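Long-range contact in UDP-N-acetylglucosamine 4,6-dehydratase (Vibrio fischeri, PDB 3PVZ), which probably acts as a lyase that dehydrates UDP-N-acetylglucosamine, using a bound NAD cofactor held in a Rossmann-type domain: residues P223-D229 with W307-S313. Residues are numbered along the deposited sequence; the frame is centred on the assembly and turned at random.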
loop_
_atom_site.group_PDB
_atom_site.type_symbol
_atom_site.label_atom_id
_atom_site.label_comp_id
_atom_site.label_asym_id
_atom_site.label_seq_id
_atom_site.Cartn_x
_atom_site.Cartn_y
_atom_site.Cartn_z
ATOM N N PRO A 223 23.235 -5.718 -3.234
ATOM C CA PRO A 223 23.883 -5.746 -1.927
ATOM C C PRO A 223 22.912 -5.611 -0.742
ATOM O O PRO A 223 21.911 -4.885 -0.837
ATOM C CB PRO A 223 24.810 -4.535 -1.962
ATOM C CG PRO A 223 24.933 -4.130 -3.370
ATOM C CD PRO A 223 23.772 -4.670 -4.122
ATOM N N ILE A 224 23.222 -6.293 0.362
ATOM C CA ILE A 224 22.517 -6.080 1.609
ATOM C C ILE A 224 23.178 -4.936 2.355
ATOM O O ILE A 224 24.432 -4.875 2.457
ATOM C CB ILE A 224 22.567 -7.327 2.509
ATOM C CG1 ILE A 224 21.956 -8.550 1.788
ATOM C CG2 ILE A 224 21.901 -7.044 3.874
ATOM C CD1 ILE A 224 20.651 -8.938 2.246
ATOM N N VAL A 225 22.340 -4.060 2.902
ATOM C CA VAL A 225 22.762 -2.868 3.611
ATOM C C VAL A 225 22.081 -2.886 4.977
ATOM O O VAL A 225 20.895 -3.119 5.069
ATOM C CB VAL A 225 22.361 -1.603 2.798
ATOM C CG1 VAL A 225 22.434 -0.333 3.645
ATOM C CG2 VAL A 225 23.242 -1.455 1.561
ATOM N N ALA A 226 22.825 -2.689 6.052
ATOM C CA ALA A 226 22.249 -2.813 7.394
ATOM C C ALA A 226 23.112 -2.140 8.432
ATOM O O ALA A 226 24.323 -2.352 8.450
ATOM C CB ALA A 226 22.095 -4.246 7.754
ATOM N N PRO A 227 22.487 -1.349 9.333
ATOM C CA PRO A 227 23.232 -0.768 10.425
ATOM C C PRO A 227 23.865 -1.836 11.323
ATOM O O PRO A 227 23.227 -2.846 11.613
ATOM C CB PRO A 227 22.181 0.026 11.211
ATOM C CG PRO A 227 21.000 0.181 10.308
ATOM C CD PRO A 227 21.063 -0.946 9.330
ATOM N N ASN A 228 25.113 -1.616 11.753
ATOM C CA ASN A 228 25.701 -2.532 12.693
ATOM C C ASN A 228 25.649 -1.969 14.077
ATOM O O ASN A 228 26.057 -2.655 14.994
ATOM C CB ASN A 228 27.116 -3.008 12.297
ATOM C CG ASN A 228 28.120 -1.874 12.136
ATOM O OD1 ASN A 228 27.881 -0.733 12.539
ATOM N ND2 ASN A 228 29.277 -2.202 11.555
ATOM N N ASP A 229 25.093 -0.762 14.237
ATOM C CA ASP A 229 25.082 -0.076 15.552
ATOM C C ASP A 229 23.679 0.230 16.129
ATOM O O ASP A 229 23.532 0.997 17.076
ATOM C CB ASP A 229 25.923 1.208 15.488
ATOM C CG ASP A 229 25.332 2.255 14.545
ATOM O OD1 ASP A 229 24.368 1.935 13.784
ATOM O OD2 ASP A 229 25.852 3.399 14.556
ATOM N N TRP A 307 27.888 -13.019 -0.501
ATOM C CA TRP A 307 26.972 -11.879 -0.728
ATOM C C TRP A 307 27.599 -10.573 -0.241
ATOM O O TRP A 307 28.069 -10.504 0.881
ATOM C CB TRP A 307 25.598 -12.078 -0.055
ATOM C CG TRP A 307 24.527 -11.330 -0.826
ATOM C CD1 TRP A 307 24.209 -10.009 -0.708
ATOM C CD2 TRP A 307 23.725 -11.838 -1.896
ATOM N NE1 TRP A 307 23.255 -9.665 -1.622
ATOM C CE2 TRP A 307 22.931 -10.771 -2.366
ATOM C CE3 TRP A 307 23.586 -13.094 -2.492
ATOM C CZ2 TRP A 307 21.996 -10.922 -3.405
ATOM C CZ3 TRP A 307 22.647 -13.247 -3.534
ATOM C CH2 TRP A 307 21.862 -12.161 -3.970
ATOM N N PRO A 308 27.628 -9.533 -1.081
ATOM C CA PRO A 308 28.241 -8.299 -0.623
ATOM C C PRO A 308 27.389 -7.607 0.417
ATOM O O PRO A 308 26.190 -7.457 0.225
ATOM C CB PRO A 308 28.300 -7.447 -1.880
ATOM C CG PRO A 308 27.218 -7.955 -2.717
ATOM C CD PRO A 308 27.179 -9.426 -2.472
ATOM N N CYS A 309 28.020 -7.184 1.493
ATOM C CA CYS A 309 27.344 -6.526 2.570
ATOM C C CYS A 309 28.001 -5.211 2.891
ATOM O O CYS A 309 29.223 -5.048 2.828
ATOM C CB CYS A 309 27.342 -7.392 3.821
ATOM S SG CYS A 309 26.409 -8.905 3.659
ATOM N N LEU A 310 27.154 -4.270 3.271
ATOM C CA LEU A 310 27.585 -2.954 3.629
ATOM C C LEU A 310 26.980 -2.618 4.961
ATOM O O LEU A 310 25.824 -2.206 5.066
ATOM C CB LEU A 310 27.154 -1.979 2.558
ATOM C CG LEU A 310 27.900 -0.656 2.638
ATOM C CD1 LEU A 310 28.415 -0.202 1.241
ATOM C CD2 LEU A 310 26.988 0.380 3.295
ATOM N N PHE A 311 27.768 -2.830 5.995
ATOM C CA PHE A 311 27.290 -2.631 7.342
ATOM C C PHE A 311 27.707 -1.260 7.831
ATOM O O PHE A 311 28.864 -0.976 8.010
ATOM C CB PHE A 311 27.753 -3.769 8.218
ATOM C CG PHE A 311 27.215 -5.121 7.790
ATOM C CD1 PHE A 311 25.919 -5.259 7.297
ATOM C CD2 PHE A 311 27.988 -6.260 7.901
ATOM C CE1 PHE A 311 25.416 -6.510 6.929
ATOM C CE2 PHE A 311 27.493 -7.502 7.533
ATOM C CZ PHE A 311 26.208 -7.626 7.056
ATOM N N THR A 312 26.711 -0.413 8.025
ATOM C CA THR A 312 26.896 1.012 8.216
ATOM C C THR A 312 26.790 1.365 9.688
ATOM O O THR A 312 26.304 0.582 10.472
ATOM C CB THR A 312 25.806 1.793 7.398
ATOM O OG1 THR A 312 26.374 2.982 6.849
ATOM C CG2 THR A 312 24.559 2.135 8.259
ATOM N N SER A 313 27.239 2.556 10.039
ATOM C CA SER A 313 27.087 3.091 11.386
ATOM C C SER A 313 26.993 4.624 11.286
ATOM O O SER A 313 27.306 5.193 10.234
ATOM C CB SER A 313 28.275 2.673 12.257
ATOM O OG SER A 313 29.466 3.208 11.752
#
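Trp307 carries its CG anti to the backbone N (chi1 -152°), which swings the indole across to Ile224, whose CG1, set beside its own backbone N (chi1 -58°), meets CD1 of the Trp307 ring at 3.7 Å. The two side chains cross at about a right angle where strands 224-227 and 306-312 start to pair in parallel, the first at the edge and the second in the middle of a small three-stranded sheet completed by strand 284-287. This sheet is separate from the large Rossmann-type sheet and lies away from the NAD sites. Five backbone bonds run between the strands in the regular parallel pattern: Ile224, Leu310, Ala226 and Thr312 each give one bond and accept one, Thr312 N lying 3.1 Å from Ala226 O, and the ladder is tied off past Pro227 by Asn228 N, 2.8 Å from Thr312 O. The CA-H groups of Cys309 and Phe311 also make C-H...O contacts to the Ile224 and Ala226 carbonyl oxygens. Ile224, Ala226, Cys309 and Phe311 share one face of the sheet. The Phe311 ring has Ala226 O at its edge, near its plane, and CD1 4.0 Å from the Ala226 methyl CB, while CB of Cys309 sits over one ring face, offset toward the rim. Helices 210-219 and 270-280 pack on this side, through Ile218 and Leu278 among others; Tyr283 makes an edge-to-face pair with Trp307, whose NE1 is hydrogen-bonded to Gln222 O. On the face of Val225, Leu310, Pro227 and Thr312, CG2 of Val225 lies against CB of Leu310 at 4.1 Å, the two side chains pointing the same way. At the far end OD2 of Asp229, hydrogen-bonded to the amide of Ser314, also touches CB of Ser313 at 3.4 Å.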